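Local coordinates for RagA protein (Porphyromonas gingivalis, PDB 6SLN) that probably imports nutrients, most likely peptides, across the outer membrane as a TonB-dependent receptor whose beta-barrel encloses a plug domain, at residues 115-120 / 139-144; 130-135 / 971-976; 135-140 / 377-382; 156-161 / 202-207. All coordinates share one frame; numbering follows the deposited sequence.

The first segments of all four contacts lie in the plug, in the order 115-120, 130-135, 135-140 and 156-161. Contacts 1 and 4 close within the N-terminal region, whereas contacts 2 and 3 reach far along the chain, to 971-976 and 377-382, in loops that follow barrel strands 951-964 and 363-377. Contacts 1 and 2 meet in the two-stranded sheet of 129-132 and 143-146, their centres about 10 Å apart. Contact 3 shares Ser135 with contact 2, and Thr139 and Ala140 with contact 1. Contact 4, inside the five-stranded plug sheet, touches contact 1 through Tyr160 and Val144, but its centre is about 24 Å from that of contact 3. Contacts 1 and 4 thus hold the plug together, while contacts 2 and 3 join it to loops of the surrounding barrel.

Contact 1: 115-120 / 139-144; sequences VANIMD and TAVASV
Asn117 and Met119 lie across the run from Ala140 to Val144 inside the plug domain, where the chain enters strand 143-146 of a small antiparallel sheet. Asn117 has its CG anti to the backbone N (chi1 169°), which carries the side chain over to the facing backbone: its CB is 3.3 Å from Ala140 O, and the flat amide beyond it sits beside the backbone N and the methyl of Ala142. Two positions on, Met119 comes down over the same alanine, CB to CB with Ala142 at 3.8 Å. The methionine then crosses Val144 at about a right angle, its CG 4.0 Å from Val144 CG2, before the bend at chi2 carries SD away, beside Tyr160 of strand 159-162. Ala142 is therefore covered by a polar amide and by an aliphatic chain. Val141 points its CB away from the 115-120 segment and packs on Leu169 and Asp170 of helix 169-173. Asp120 contributes little to the interface; its carboxylate forms a salt bridge with Arg959 of the barrel. At the start of the 3-10 segment, the Asp120 backbone N donates to Asn117 O at 3.3 Å.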
loop_
_atom_site.group_PDB
_atom_site.type_symbol
_atom_site.label_atom_id
_atom_site.label_comp_id
_atom_site.label_asym_id
_atom_site.label_seq_id
_atom_site.Cartn_x
_atom_site.Cartn_y
_atom_site.Cartn_z
ATOM N N VAL A 115 -21.152 23.039 11.032
ATOM C CA VAL A 115 -19.795 22.714 10.611
ATOM C C VAL A 115 -19.245 21.593 11.485
ATOM O O VAL A 115 -19.661 21.410 12.635
ATOM C CB VAL A 115 -18.851 23.932 10.645
ATOM C CG1 VAL A 115 -19.043 24.794 9.398
ATOM C CG2 VAL A 115 -19.054 24.729 11.918
ATOM N N ALA A 116 -18.304 20.826 10.921
ATOM C CA ALA A 116 -17.650 19.763 11.671
ATOM C C ALA A 116 -16.647 20.299 12.672
ATOM O O ALA A 116 -16.284 19.586 13.611
ATOM C CB ALA A 116 -16.932 18.806 10.728
ATOM N N ASN A 117 -16.192 21.536 12.484
ATOM C CA ASN A 117 -15.115 22.128 13.273
ATOM C C ASN A 117 -15.723 22.686 14.555
ATOM O O ASN A 117 -16.160 23.833 14.613
ATOM C CB ASN A 117 -14.397 23.182 12.435
ATOM C CG ASN A 117 -13.447 24.026 13.240
ATOM O OD1 ASN A 117 -13.291 25.208 12.967
ATOM N ND2 ASN A 117 -12.798 23.427 14.230
ATOM N N ILE A 118 -15.742 21.851 15.601
ATOM C CA ILE A 118 -16.450 22.152 16.849
ATOM C C ILE A 118 -15.834 23.335 17.589
ATOM O O ILE A 118 -16.557 24.110 18.229
ATOM C CB ILE A 118 -16.484 20.899 17.746
ATOM C CG1 ILE A 118 -17.108 21.209 19.111
ATOM C CG2 ILE A 118 -15.092 20.362 17.935
ATOM C CD1 ILE A 118 -18.624 21.380 19.078
ATOM N N MET A 119 -14.507 23.501 17.530
ATOM C CA MET A 119 -13.874 24.580 18.290
ATOM C C MET A 119 -14.363 25.945 17.823
ATOM O O MET A 119 -14.415 26.900 18.620
ATOM C CB MET A 119 -12.349 24.483 18.179
ATOM C CG MET A 119 -11.724 23.417 19.108
ATOM S SD MET A 119 -12.208 23.671 20.831
ATOM C CE MET A 119 -13.381 22.362 21.111
ATOM N N ASP A 120 -14.753 26.040 16.545
ATOM C CA ASP A 120 -15.316 27.268 16.012
ATOM C C ASP A 120 -16.493 27.758 16.847
ATOM O O ASP A 120 -16.701 28.973 16.977
ATOM C CB ASP A 120 -15.740 27.046 14.560
ATOM C CG ASP A 120 -16.243 28.308 13.909
ATOM O OD1 ASP A 120 -15.401 29.114 13.446
ATOM O OD2 ASP A 120 -17.479 28.491 13.874
ATOM N N THR A 139 -13.135 20.666 6.068
ATOM C CA THR A 139 -12.198 19.875 6.852
ATOM C C THR A 139 -11.169 20.738 7.562
ATOM O O THR A 139 -10.126 20.231 7.982
ATOM C CB THR A 139 -11.477 18.845 5.981
ATOM O OG1 THR A 139 -10.715 19.517 4.977
ATOM C CG2 THR A 139 -12.467 17.924 5.320
ATOM N N ALA A 140 -11.429 22.031 7.692
ATOM C CA ALA A 140 -10.495 22.892 8.397
ATOM C C ALA A 140 -10.713 22.786 9.902
ATOM O O ALA A 140 -11.854 22.741 10.385
ATOM C CB ALA A 140 -10.637 24.342 7.942
ATOM N N VAL A 141 -9.602 22.751 10.636
ATOM C CA VAL A 141 -9.593 22.677 12.094
ATOM C C VAL A 141 -9.209 24.044 12.661
ATOM O O VAL A 141 -8.264 24.678 12.178
ATOM C CB VAL A 141 -8.619 21.591 12.566
ATOM C CG1 VAL A 141 -8.957 21.193 13.931
ATOM C CG2 VAL A 141 -8.699 20.409 11.646
ATOM N N ALA A 142 -9.944 24.503 13.675
ATOM C CA ALA A 142 -9.648 25.790 14.298
ATOM C C ALA A 142 -8.347 25.740 15.086
ATOM O O ALA A 142 -7.960 24.700 15.625
ATOM C CB ALA A 142 -10.766 26.216 15.246
ATOM N N SER A 143 -7.679 26.886 15.163
ATOM C CA SER A 143 -6.552 27.043 16.070
ATOM C C SER A 143 -7.052 27.606 17.398
ATOM O O SER A 143 -7.966 28.435 17.430
ATOM C CB SER A 143 -5.484 27.948 15.458
ATOM O OG SER A 143 -5.937 29.281 15.310
ATOM N N VAL A 144 -6.480 27.123 18.495
ATOM C CA VAL A 144 -6.826 27.604 19.829
ATOM C C VAL A 144 -5.553 27.981 20.575
ATOM O O VAL A 144 -4.565 27.239 20.546
ATOM C CB VAL A 144 -7.620 26.560 20.636
ATOM C CG1 VAL A 144 -8.003 27.153 21.965
ATOM C CG2 VAL A 144 -8.866 26.094 19.866
#

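Contact 2: 130-135 / 971-976; sequences QVMTTS and DPEAGG
Glu973 reaches across to the plug and takes the backbone N-H of Thr133 on its OE1, at 2.8 Å from Thr133 N and with an almost straight 170° at the hydrogen. The donor meets the anti side of the carboxylate, 24° out of its plane. An extended side chain makes this possible: CG is anti to the backbone N (chi1 -169°), and the chain stays straight beyond it, running obliquely across Met132 and Thr133, with CG 3.2 Å from Thr133 O. Farther along, Thr134 lays its CG2 methyl against the backbone of the loop, 3.4 Å from Gly975 N, while its carbonyl O faces the CA of Ala974 at 3.2 Å in a CA-H...O contact. Overlapping turns shape the loop. Asp971 to Ala974 is a type I beta turn, overlaid by an Asx turn in which Glu973 N donates to Asp971 OD1 from well above the carboxylate plane. Ala974 then centres an inverse gamma turn, closed by Gly975 N donating to Glu973 O at 2.8 Å. In the next shell, Arg928 of barrel strand 921-937 makes salt bridges with both acids, through NH1 to Glu973 OE2 and through NH2 to Asp971 OD1, and so probably keeps the glutamate charged and fixes the rotation of its carboxylate. Asn985 ND2 donates to Thr133 O and also to Asp971 OD2, tying the plug backbone to the same turn.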
loop_
_atom_site.group_PDB
_atom_site.type_symbol
_atom_site.label_atom_id
_atom_site.label_comp_id
_atom_site.label_asym_id
_atom_site.label_seq_id
_atom_site.Cartn_x
_atom_site.Cartn_y
_atom_site.Cartn_z
ATOM N N GLN A 130 -8.537 31.978 22.512
ATOM C CA GLN A 130 -8.573 32.621 21.196
ATOM C C GLN A 130 -8.772 31.561 20.113
ATOM O O GLN A 130 -7.833 30.847 19.744
ATOM C CB GLN A 130 -7.312 33.445 20.938
ATOM C CG GLN A 130 -7.552 34.620 19.983
ATOM C CD GLN A 130 -6.282 35.301 19.484
ATOM O OE1 GLN A 130 -6.140 36.522 19.595
ATOM N NE2 GLN A 130 -5.363 34.521 18.914
ATOM N N VAL A 131 -9.996 31.500 19.581
ATOM C CA VAL A 131 -10.380 30.556 18.535
ATOM C C VAL A 131 -10.293 31.248 17.189
ATOM O O VAL A 131 -10.838 32.343 17.022
ATOM C CB VAL A 131 -11.810 30.034 18.741
ATOM C CG1 VAL A 131 -12.101 28.970 17.699
ATOM C CG2 VAL A 131 -12.022 29.528 20.175
ATOM N N MET A 132 -9.653 30.602 16.217
ATOM C CA MET A 132 -9.689 31.104 14.844
ATOM C C MET A 132 -9.536 29.949 13.856
ATOM O O MET A 132 -8.668 29.085 14.025
ATOM C CB MET A 132 -8.606 32.170 14.608
ATOM C CG MET A 132 -9.013 33.575 15.046
ATOM S SD MET A 132 -7.834 34.827 14.552
ATOM C CE MET A 132 -6.520 34.562 15.732
ATOM N N THR A 133 -10.401 29.928 12.848
ATOM C CA THR A 133 -10.316 29.000 11.727
ATOM C C THR A 133 -9.980 29.808 10.485
ATOM O O THR A 133 -10.734 30.714 10.112
ATOM C CB THR A 133 -11.629 28.246 11.530
ATOM O OG1 THR A 133 -12.202 27.943 12.810
ATOM C CG2 THR A 133 -11.388 26.965 10.754
ATOM N N THR A 134 -8.848 29.502 9.866
ATOM C CA THR A 134 -8.314 30.328 8.794
ATOM C C THR A 134 -8.763 29.883 7.411
ATOM O O THR A 134 -8.302 30.451 6.414
ATOM C CB THR A 134 -6.788 30.329 8.861
ATOM O OG1 THR A 134 -6.322 28.987 9.025
ATOM C CG2 THR A 134 -6.298 31.169 10.054
ATOM N N SER A 135 -9.624 28.872 7.326
ATOM C CA SER A 135 -10.133 28.385 6.056
ATOM C C SER A 135 -11.565 27.916 6.279
ATOM O O SER A 135 -11.888 27.330 7.317
ATOM C CB SER A 135 -9.259 27.256 5.480
ATOM O OG SER A 135 -9.777 26.756 4.250
ATOM N N ASP A 971 -12.070 37.390 3.901
ATOM C CA ASP A 971 -12.310 36.996 5.285
ATOM C C ASP A 971 -11.170 37.486 6.177
ATOM O O ASP A 971 -10.025 37.021 6.037
ATOM C CB ASP A 971 -12.467 35.469 5.381
ATOM C CG ASP A 971 -12.928 35.007 6.759
ATOM O OD1 ASP A 971 -13.120 35.864 7.664
ATOM O OD2 ASP A 971 -13.090 33.772 6.942
ATOM N N PRO A 972 -11.437 38.413 7.103
ATOM C CA PRO A 972 -10.377 38.819 8.039
ATOM C C PRO A 972 -9.885 37.666 8.909
ATOM O O PRO A 972 -8.729 37.683 9.340
ATOM C CB PRO A 972 -11.035 39.939 8.864
ATOM C CG PRO A 972 -12.517 39.732 8.717
ATOM C CD PRO A 972 -12.737 39.032 7.406
ATOM N N GLU A 973 -10.709 36.643 9.145
ATOM C CA GLU A 973 -10.257 35.489 9.913
ATOM C C GLU A 973 -9.319 34.587 9.125
ATOM O O GLU A 973 -8.566 33.817 9.725
ATOM C CB GLU A 973 -11.455 34.671 10.397
ATOM C CG GLU A 973 -11.127 33.593 11.431
ATOM C CD GLU A 973 -12.381 32.973 12.025
ATOM O OE1 GLU A 973 -12.286 31.999 12.805
ATOM O OE2 GLU A 973 -13.478 33.472 11.707
ATOM N N ALA A 974 -9.336 34.661 7.803
ATOM C CA ALA A 974 -8.720 33.610 7.000
ATOM C C ALA A 974 -7.236 33.897 6.800
ATOM O O ALA A 974 -6.761 34.216 5.712
ATOM C CB ALA A 974 -9.447 33.460 5.671
ATOM N N GLY A 975 -6.492 33.736 7.870
ATOM C CA GLY A 975 -5.049 33.856 7.780
ATOM C C GLY A 975 -4.460 34.373 9.075
ATOM O O GLY A 975 -5.161 34.711 10.022
ATOM N N GLY A 976 -3.139 34.421 9.095
ATOM C CA GLY A 976 -2.483 34.896 10.287
ATOM C C GLY A 976 -1.765 36.188 10.007
ATOM O O GLY A 976 -2.249 37.281 10.341
#

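Contact 3: 135-140 / 377-382; sequences SGDPTA and RSADYF
An Asx turn on the plug, headed by Asp137, meets Ser378 and Ala379 just beyond the end of barrel strand 363-377. The carboxylate of Asp137 divides its work. OD2 reaches over to accept the backbone N-H of Ala379, 2.9 Å from Ala379 N and fairly straight at 160°, with the donor nearly on the line of the C-O bond. OD1 turns back into its own loop and accepts twice, from Thr139 N at 2.8 Å and from Thr139 OG1, which approaches from above the carboxylate plane. Thr139 holds OG1 between its backbone N and carbonyl carbon (chi1 62°), a position from which the hydroxyl can give to OD1 and also receive from Ser378 OG. The 2.5 Å modelled between Ser378 OG and Thr139 OG1 is very short, and its exact length is doubtful. Beside it, the Thr139 methyl CG2 rests against Arg377 O. Upstream, Ser135 OG accepts from Asp137 N in an ST turn, and Gly136 is joined by backbone hydrogen bonding to Tyr983. The whole is typical of an Asx turn overlapping a type I beta turn, here Asp137 to Ala140, with the second carboxylate oxygen used to join plug to barrel.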
loop_
_atom_site.group_PDB
_atom_site.type_symbol
_atom_site.label_atom_id
_atom_site.label_comp_id
_atom_site.label_asym_id
_atom_site.label_seq_id
_atom_site.Cartn_x
_atom_site.Cartn_y
_atom_site.Cartn_z
ATOM N N SER A 135 -9.624 28.872 7.326
ATOM C CA SER A 135 -10.133 28.385 6.056
ATOM C C SER A 135 -11.565 27.916 6.279
ATOM O O SER A 135 -11.888 27.330 7.317
ATOM C CB SER A 135 -9.259 27.256 5.480
ATOM O OG SER A 135 -9.777 26.756 4.250
ATOM N N GLY A 136 -12.423 28.233 5.323
ATOM C CA GLY A 136 -13.797 27.779 5.357
ATOM C C GLY A 136 -13.976 26.393 4.816
ATOM O O GLY A 136 -15.094 25.881 4.750
ATOM N N ASP A 137 -12.874 25.788 4.403
ATOM C CA ASP A 137 -12.867 24.403 3.979
ATOM C C ASP A 137 -13.527 23.519 5.047
ATOM O O ASP A 137 -13.160 23.604 6.226
ATOM C CB ASP A 137 -11.420 23.992 3.734
ATOM C CG ASP A 137 -11.291 22.606 3.185
ATOM O OD1 ASP A 137 -11.757 21.648 3.866
ATOM O OD2 ASP A 137 -10.681 22.483 2.092
ATOM N N PRO A 138 -14.495 22.674 4.679
ATOM C CA PRO A 138 -15.221 21.902 5.705
ATOM C C PRO A 138 -14.323 21.027 6.554
ATOM O O PRO A 138 -14.716 20.672 7.670
ATOM C CB PRO A 138 -16.206 21.052 4.890
ATOM C CG PRO A 138 -16.233 21.658 3.554
ATOM C CD PRO A 138 -14.915 22.319 3.318
ATOM N N THR A 139 -13.135 20.666 6.068
ATOM C CA THR A 139 -12.198 19.875 6.852
ATOM C C THR A 139 -11.169 20.738 7.562
ATOM O O THR A 139 -10.126 20.231 7.982
ATOM C CB THR A 139 -11.477 18.845 5.981
ATOM O OG1 THR A 139 -10.715 19.517 4.977
ATOM C CG2 THR A 139 -12.467 17.924 5.320
ATOM N N ALA A 140 -11.429 22.031 7.692
ATOM C CA ALA A 140 -10.495 22.892 8.397
ATOM C C ALA A 140 -10.713 22.786 9.902
ATOM O O ALA A 140 -11.854 22.741 10.385
ATOM C CB ALA A 140 -10.637 24.342 7.942
ATOM N N ARG A 377 -12.538 15.369 2.464
ATOM C CA ARG A 377 -11.841 15.906 1.313
ATOM C C ARG A 377 -11.554 17.380 1.544
ATOM O O ARG A 377 -12.333 18.098 2.180
ATOM C CB ARG A 377 -12.614 15.748 -0.009
ATOM C CG ARG A 377 -11.642 15.531 -1.165
ATOM C CD ARG A 377 -12.121 16.013 -2.516
ATOM N NE ARG A 377 -13.235 15.229 -3.035
ATOM C CZ ARG A 377 -13.356 14.850 -4.307
ATOM N NH1 ARG A 377 -12.418 15.161 -5.209
ATOM N NH2 ARG A 377 -14.423 14.153 -4.679
ATOM N N SER A 378 -10.431 17.822 0.989
ATOM C CA SER A 378 -9.952 19.182 1.143
ATOM C C SER A 378 -9.621 19.758 -0.213
ATOM O O SER A 378 -9.148 19.047 -1.110
ATOM C CB SER A 378 -8.732 19.230 2.025
ATOM O OG SER A 378 -9.107 18.752 3.294
ATOM N N ALA A 379 -9.909 21.042 -0.358
ATOM C CA ALA A 379 -9.553 21.776 -1.556
ATOM C C ALA A 379 -8.117 22.234 -1.364
ATOM O O ALA A 379 -7.819 23.008 -0.446
ATOM C CB ALA A 379 -10.512 22.941 -1.774
ATOM N N ASP A 380 -7.222 21.732 -2.203
ATOM C CA ASP A 380 -5.803 21.800 -1.913
ATOM C C ASP A 380 -5.059 22.707 -2.877
ATOM O O ASP A 380 -3.904 22.449 -3.213
ATOM C CB ASP A 380 -5.213 20.390 -1.897
ATOM C CG ASP A 380 -5.553 19.648 -0.612
ATOM O OD1 ASP A 380 -5.648 20.302 0.453
ATOM O OD2 ASP A 380 -5.753 18.421 -0.669
ATOM N N TYR A 381 -5.703 23.778 -3.324
ATOM C CA TYR A 381 -5.007 24.833 -4.035
ATOM C C TYR A 381 -5.111 26.163 -3.328
ATOM O O TYR A 381 -4.296 27.058 -3.596
ATOM C CB TYR A 381 -5.536 24.964 -5.470
ATOM C CG TYR A 381 -5.051 23.838 -6.354
ATOM C CD1 TYR A 381 -3.708 23.499 -6.392
ATOM C CD2 TYR A 381 -5.932 23.098 -7.122
ATOM C CE1 TYR A 381 -3.255 22.481 -7.188
ATOM C CE2 TYR A 381 -5.486 22.065 -7.919
ATOM C CZ TYR A 381 -4.145 21.761 -7.947
ATOM O OH TYR A 381 -3.686 20.732 -8.732
ATOM N N PHE A 382 -6.058 26.292 -2.405
ATOM C CA PHE A 382 -6.248 27.528 -1.676
ATOM C C PHE A 382 -5.008 27.879 -0.867
ATOM O O PHE A 382 -4.225 27.012 -0.466
ATOM C CB PHE A 382 -7.482 27.415 -0.783
ATOM C CG PHE A 382 -8.781 27.486 -1.561
ATOM C CD1 PHE A 382 -9.381 28.700 -1.800
ATOM C CD2 PHE A 382 -9.364 26.344 -2.066
ATOM C CE1 PHE A 382 -10.548 28.774 -2.509
ATOM C CE2 PHE A 382 -10.521 26.410 -2.785
ATOM C CZ PHE A 382 -11.114 27.633 -3.009
#

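Contact 4: 156-161 / 202-207; sequences SAPLYI and GVVFIQ
Strands 159-161 and 203-207 run parallel, 13° apart and 4.8 Å at closest approach, with Leu159, Tyr160 and Ile161 paired with Val203, Val204 and Phe205. Four backbone hydrogen bonds link them: Leu159 N to Gly202 O at 3.1 Å, Val204 N to Leu159 O, Ile161 N to Val204 O, and Ile206 N to Ile161 O at 2.7 Å. On one face, Val204 lies side by side with both Pro158 and Tyr160, pointing the same way: its CG2 is 3.6 Å from Pro158 CB, and its CB is 3.6 Å from Tyr160 CD1. The opposite face carries Leu159, Ile161, Val203 and Phe205. Here Ile161 forks, and the two branches divide the neighbours. With CG1 beside the backbone N (chi1 -58°), CD1 runs to Val203 CG1 at 3.6 Å, whereas CG2 lies 3.5 Å from Phe205 CE2. Ile161 O sits over one face of the Phe205 ring, offset to its rim. Strand 180-186 continues the plug sheet beyond 203-208, with Met183 against Val204 and Ile206, and Val144 of strand 143-146 covers Pro158 and Tyr160. Contacts between side chains are apolar and the polar links are backbone N-H to carbonyl, so the register is probably set by the main chain, with branched aliphatic and aromatic groups packing on both faces of this strand pair.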
loop_
_atom_site.group_PDB
_atom_site.type_symbol
_atom_site.label_atom_id
_atom_site.label_comp_id
_atom_site.label_asym_id
_atom_site.label_seq_id
_atom_site.Cartn_x
_atom_site.Cartn_y
_atom_site.Cartn_z
ATOM N N SER A 156 1.100 25.718 20.427
ATOM C CA SER A 156 0.330 26.355 21.490
ATOM C C SER A 156 -1.057 25.755 21.628
ATOM O O SER A 156 -1.879 26.277 22.389
ATOM C CB SER A 156 0.225 27.869 21.260
ATOM O OG SER A 156 1.486 28.420 20.902
ATOM N N ALA A 157 -1.331 24.677 20.908
ATOM C CA ALA A 157 -2.618 24.016 21.021
ATOM C C ALA A 157 -2.839 23.530 22.447
ATOM O O ALA A 157 -1.955 22.881 23.017
ATOM C CB ALA A 157 -2.678 22.835 20.060
ATOM N N PRO A 158 -3.994 23.791 23.050
ATOM C CA PRO A 158 -4.304 23.136 24.317
ATOM C C PRO A 158 -4.336 21.631 24.119
ATOM O O PRO A 158 -4.536 21.121 23.016
ATOM C CB PRO A 158 -5.697 23.667 24.682
ATOM C CG PRO A 158 -6.105 24.566 23.598
ATOM C CD PRO A 158 -5.198 24.366 22.432
ATOM N N LEU A 159 -4.131 20.917 25.212
ATOM C CA LEU A 159 -4.400 19.489 25.224
ATOM C C LEU A 159 -5.908 19.271 25.197
ATOM O O LEU A 159 -6.659 19.961 25.896
ATOM C CB LEU A 159 -3.780 18.864 26.473
ATOM C CG LEU A 159 -3.455 17.375 26.543
ATOM C CD1 LEU A 159 -2.499 16.964 25.428
ATOM C CD2 LEU A 159 -2.873 17.091 27.925
ATOM N N TYR A 160 -6.361 18.336 24.366
ATOM C CA TYR A 160 -7.787 18.069 24.195
ATOM C C TYR A 160 -8.131 16.711 24.788
ATOM O O TYR A 160 -7.493 15.702 24.460
ATOM C CB TYR A 160 -8.206 18.097 22.726
ATOM C CG TYR A 160 -8.145 19.437 22.068
ATOM C CD1 TYR A 160 -9.122 20.395 22.298
ATOM C CD2 TYR A 160 -7.120 19.742 21.195
ATOM C CE1 TYR A 160 -9.069 21.637 21.681
ATOM C CE2 TYR A 160 -7.056 20.971 20.566
ATOM C CZ TYR A 160 -8.031 21.915 20.809
ATOM O OH TYR A 160 -7.944 23.137 20.187
ATOM N N ILE A 161 -9.166 16.686 25.624
ATOM C CA ILE A 161 -9.457 15.551 26.487
ATOM C C ILE A 161 -10.959 15.275 26.471
ATOM O O ILE A 161 -11.754 16.121 26.896
ATOM C CB ILE A 161 -8.951 15.815 27.915
ATOM C CG1 ILE A 161 -7.449 16.092 27.848
ATOM C CG2 ILE A 161 -9.223 14.640 28.820
ATOM C CD1 ILE A 161 -6.802 16.356 29.150
ATOM N N GLY A 202 -3.026 25.027 28.284
ATOM C CA GLY A 202 -4.389 24.896 28.735
ATOM C C GLY A 202 -4.931 23.520 28.422
ATOM O O GLY A 202 -4.333 22.716 27.700
ATOM N N VAL A 203 -6.090 23.235 28.985
ATOM C CA VAL A 203 -6.701 21.931 28.788
ATOM C C VAL A 203 -8.166 22.135 28.438
ATOM O O VAL A 203 -8.881 22.856 29.141
ATOM C CB VAL A 203 -6.538 21.034 30.031
ATOM C CG1 VAL A 203 -7.447 19.829 29.921
ATOM C CG2 VAL A 203 -5.085 20.593 30.174
ATOM N N VAL A 204 -8.600 21.532 27.342
ATOM C CA VAL A 204 -9.991 21.571 26.910
ATOM C C VAL A 204 -10.574 20.207 27.231
ATOM O O VAL A 204 -10.236 19.208 26.586
ATOM C CB VAL A 204 -10.130 21.897 25.414
ATOM C CG1 VAL A 204 -11.571 22.231 25.066
ATOM C CG2 VAL A 204 -9.200 23.040 25.020
ATOM N N PHE A 205 -11.428 20.154 28.240
ATOM C CA PHE A 205 -12.052 18.910 28.662
ATOM C C PHE A 205 -13.477 18.849 28.124
ATOM O O PHE A 205 -14.318 19.684 28.481
ATOM C CB PHE A 205 -12.047 18.798 30.182
ATOM C CG PHE A 205 -12.284 17.412 30.681
ATOM C CD1 PHE A 205 -13.572 16.930 30.837
ATOM C CD2 PHE A 205 -11.219 16.585 30.987
ATOM C CE1 PHE A 205 -13.793 15.652 31.299
ATOM C CE2 PHE A 205 -11.437 15.309 31.454
ATOM C CZ PHE A 205 -12.724 14.841 31.609
ATOM N N ILE A 206 -13.743 17.869 27.268
ATOM C CA ILE A 206 -15.080 17.618 26.739
ATOM C C ILE A 206 -15.669 16.432 27.492
ATOM O O ILE A 206 -15.077 15.349 27.516
ATOM C CB ILE A 206 -15.048 17.342 25.227
ATOM C CG1 ILE A 206 -14.442 18.532 24.476
ATOM C CG2 ILE A 206 -16.447 17.022 24.716
ATOM C CD1 ILE A 206 -14.241 18.287 22.993
ATOM N N GLN A 207 -16.830 16.618 28.113
ATOM C CA GLN A 207 -17.493 15.524 28.809
ATOM C C GLN A 207 -18.792 15.180 28.101
ATOM O O GLN A 207 -19.697 16.019 28.013
ATOM C CB GLN A 207 -17.764 15.859 30.272
ATOM C CG GLN A 207 -18.195 14.633 31.031
ATOM C CD GLN A 207 -18.521 14.931 32.465
ATOM O OE1 GLN A 207 -18.398 16.073 32.916
ATOM N NE2 GLN A 207 -18.945 13.904 33.201
#